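Local structure of EchA1_1 (Mycobacterium avium subsp. paratuberculosis, 3R9T) at residues L125-E130 / L193-A198. The protein probably hydrates enoyl-CoA thioesters to 3-hydroxyacyl-CoA, and so may take part in fatty acid oxidation. Numbering follows the deposited sequence.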
ATOM      1  N   LEU B 125     -13.018  -9.331   1.734  1.00 14.88           N
ATOM      2  CA  LEU B 125     -12.190 -10.478   2.133  1.00 15.00           C
ATOM      3  C   LEU B 125     -12.321 -11.559   1.069  1.00 15.12           C
ATOM      4  O   LEU B 125     -13.318 -11.632   0.340  1.00 15.70           O
ATOM      5  CB  LEU B 125     -12.654 -11.027   3.478  1.00 15.90           C
ATOM      6  CG  LEU B 125     -12.628  -9.990   4.610  1.00 16.05           C
ATOM      7  CD1 LEU B 125     -13.433 -10.477   5.830  1.00 20.56           C
ATOM      8  CD2 LEU B 125     -11.196  -9.635   4.964  1.00 16.36           C
ATOM      9  N   VAL B 126     -11.301 -12.398   0.986  1.00 14.84           N
ATOM     10  CA  VAL B 126     -11.270 -13.524   0.040  1.00 15.70           C
ATOM     11  C   VAL B 126     -10.736 -14.804   0.693  1.00 16.19           C
ATOM     12  O   VAL B 126      -9.649 -14.809   1.249  1.00 15.54           O
ATOM     13  CB  VAL B 126     -10.389 -13.225  -1.197  1.00 15.48           C
ATOM     14  CG1 VAL B 126     -10.541 -14.310  -2.224  1.00 15.54           C
ATOM     15  CG2 VAL B 126     -10.765 -11.852  -1.817  1.00 16.61           C
ATOM     16  N   VAL B 127     -11.508 -15.877   0.561  1.00 17.18           N
ATOM     17  CA  VAL B 127     -11.075 -17.233   0.882  1.00 18.81           C
ATOM     18  C   VAL B 127     -11.041 -18.021  -0.436  1.00 18.81           C
ATOM     19  O   VAL B 127     -12.002 -17.961  -1.214  1.00 19.21           O
ATOM     20  CB  VAL B 127     -12.056 -17.859   1.869  1.00 19.68           C
ATOM     21  CG1 VAL B 127     -11.645 -19.295   2.246  1.00 22.15           C
ATOM     22  CG2 VAL B 127     -12.165 -16.970   3.100  1.00 21.57           C
ATOM     23  N   ALA B 128      -9.950 -18.740  -0.701  1.00 19.25           N
ATOM     24  CA  ALA B 128      -9.808 -19.464  -1.966  1.00 19.99           C
ATOM     25  C   ALA B 128      -9.491 -20.937  -1.778  1.00 21.21           C
ATOM     26  O   ALA B 128      -8.651 -21.297  -0.969  1.00 20.92           O
ATOM     27  CB  ALA B 128      -8.728 -18.837  -2.804  1.00 19.96           C
ATOM     28  N   ASP B 129     -10.173 -21.764  -2.561  1.00 22.75           N
ATOM     29  CA  ASP B 129      -9.786 -23.146  -2.822  1.00 24.83           C
ATOM     30  C   ASP B 129      -8.321 -23.164  -3.303  1.00 25.43           C
ATOM     31  O   ASP B 129      -7.916 -22.318  -4.107  1.00 26.01           O
ATOM     32  CB  ASP B 129     -10.743 -23.677  -3.900  1.00 25.39           C
ATOM     33  CG  ASP B 129     -10.658 -25.171  -4.101  1.00 28.19           C
ATOM     34  OD1 ASP B 129      -9.586 -25.654  -4.526  1.00 29.89           O
ATOM     35  OD2 ASP B 129     -11.686 -25.851  -3.880  1.00 30.03           O
ATOM     36  N   GLU B 130      -7.537 -24.126  -2.813  1.00 26.91           N
ATOM     37  CA  GLU B 130      -6.113 -24.263  -3.154  0.50 27.54           C
ATOM     38  C   GLU B 130      -5.906 -24.324  -4.668  1.00 28.02           C
ATOM     39  O   GLU B 130      -4.847 -23.964  -5.164  1.00 28.51           O
ATOM     40  CB  GLU B 130      -5.497 -25.508  -2.476  0.50 28.62           C
ATOM     41  CG  GLU B 130      -6.244 -26.830  -2.772  0.50 30.54           C
ATOM     42  CD  GLU B 130      -5.648 -28.063  -2.086  0.50 32.69           C
ATOM     43  OE1 GLU B 130      -4.421 -28.280  -2.198  0.50 33.51           O
ATOM     44  OE2 GLU B 130      -6.424 -28.833  -1.458  0.50 33.08           O
ATOM     45  N   LEU B 193     -16.779 -22.756   0.616  1.00 23.85           N
ATOM     46  CA  LEU B 193     -17.984 -22.148   1.175  1.00 23.53           C
ATOM     47  C   LEU B 193     -18.031 -22.253   2.697  1.00 24.28           C
ATOM     48  O   LEU B 193     -18.316 -21.262   3.386  1.00 23.08           O
ATOM     49  CB  LEU B 193     -19.251 -22.727   0.548  1.00 24.16           C
ATOM     50  CG  LEU B 193     -20.554 -22.057   1.007  1.00 24.86           C
ATOM     51  CD1 LEU B 193     -20.529 -20.516   0.857  1.00 22.39           C
ATOM     52  CD2 LEU B 193     -21.750 -22.651   0.263  1.00 27.49           C
ATOM     53  N   ASP B 194     -17.770 -23.448   3.226  1.00 25.66           N
ATOM     54  CA  ASP B 194     -17.732 -23.619   4.677  1.00 26.77           C
ATOM     55  C   ASP B 194     -16.713 -22.699   5.347  1.00 25.86           C
ATOM     56  O   ASP B 194     -17.006 -22.099   6.384  1.00 25.47           O
ATOM     57  CB  ASP B 194     -17.445 -25.071   5.063  1.00 28.36           C
ATOM     58  CG  ASP B 194     -18.652 -25.972   4.916  1.00 31.57           C
ATOM     59  OD1 ASP B 194     -19.803 -25.479   4.845  1.00 34.36           O
ATOM     60  OD2 ASP B 194     -18.438 -27.202   4.888  1.00 35.11           O
ATOM     61  N   ALA B 195     -15.533 -22.579   4.739  1.00 24.83           N
ATOM     62  CA  ALA B 195     -14.484 -21.713   5.264  1.00 23.78           C
ATOM     63  C   ALA B 195     -14.929 -20.256   5.245  1.00 22.62           C
ATOM     64  O   ALA B 195     -14.682 -19.501   6.197  1.00 22.80           O
ATOM     65  CB  ALA B 195     -13.212 -21.888   4.458  1.00 23.06           C
ATOM     66  N   ALA B 196     -15.599 -19.853   4.170  1.00 21.70           N
ATOM     67  CA  ALA B 196     -16.084 -18.473   4.073  1.00 21.25           C
ATOM     68  C   ALA B 196     -17.188 -18.178   5.094  1.00 21.33           C
ATOM     69  O   ALA B 196     -17.248 -17.091   5.646  1.00 20.71           O
ATOM     70  CB  ALA B 196     -16.570 -18.168   2.661  1.00 20.56           C
ATOM     71  N   LEU B 197     -18.088 -19.124   5.316  1.00 21.78           N
ATOM     72  CA  LEU B 197     -19.119 -18.957   6.342  1.00 22.59           C
ATOM     73  C   LEU B 197     -18.502 -18.854   7.741  1.00 23.52           C
ATOM     74  O   LEU B 197     -19.010 -18.119   8.599  1.00 23.44           O
ATOM     75  CB  LEU B 197     -20.122 -20.110   6.282  1.00 22.99           C
ATOM     76  CG  LEU B 197     -21.040 -20.083   5.053  1.00 23.16           C
ATOM     77  CD1 LEU B 197     -21.875 -21.377   5.018  1.00 27.16           C
ATOM     78  CD2 LEU B 197     -21.940 -18.848   5.004  1.00 24.10           C
ATOM     79  N   ALA B 198     -17.411 -19.582   7.979  1.00 23.97           N
ATOM     80  CA  ALA B 198     -16.724 -19.496   9.267  1.00 24.50           C
ATOM     81  C   ALA B 198     -16.093 -18.103   9.455  1.00 23.98           C
ATOM     82  O   ALA B 198     -16.156 -17.520  10.544  1.00 24.13           O
ATOM     83  CB  ALA B 198     -15.664 -20.582   9.384  1.00 25.28           C
TER
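Asp129 OD2, at the end of the strand from which Val127 meets Ala195 and Ala196, is gripped twice, by a salt bridge to Arg131 and a hydrogen bond from Gly190 N. The carboxylate suits this end of the strand because it can pair with the guanidinium's charge and accept a hydrogen bond from a backbone amide at once, tying the strand to the loop that leads into helix 192-204.

Between the two segments themselves the contact is wholly apolar. Val127 points toward the helix, and with CG1 anti to its own nitrogen (chi1 -180°) that methyl meets Ala195 CB at 3.8 Å. The other branch, CG2, lies 4.3 Å from Ala196 CA, close against the helix backbone. A beta-branched valine fits an extended strand and offers two methyls at once; the short alanines let the helix come near, with the CA atoms of Val127 and Ala196 6.1 Å apart. The Ala196 methyl turns to Ile105 and Ala107 of the adjoining strand, while Leu199 adds bulk against both Val127 and Leu125.

Helix 192-204, which follows strand 185-187, outermost of the sheet within this chain, thus packs back across one face of the mainly parallel sheet, as helices do in the beta-beta-alpha spiral of the crotonase fold.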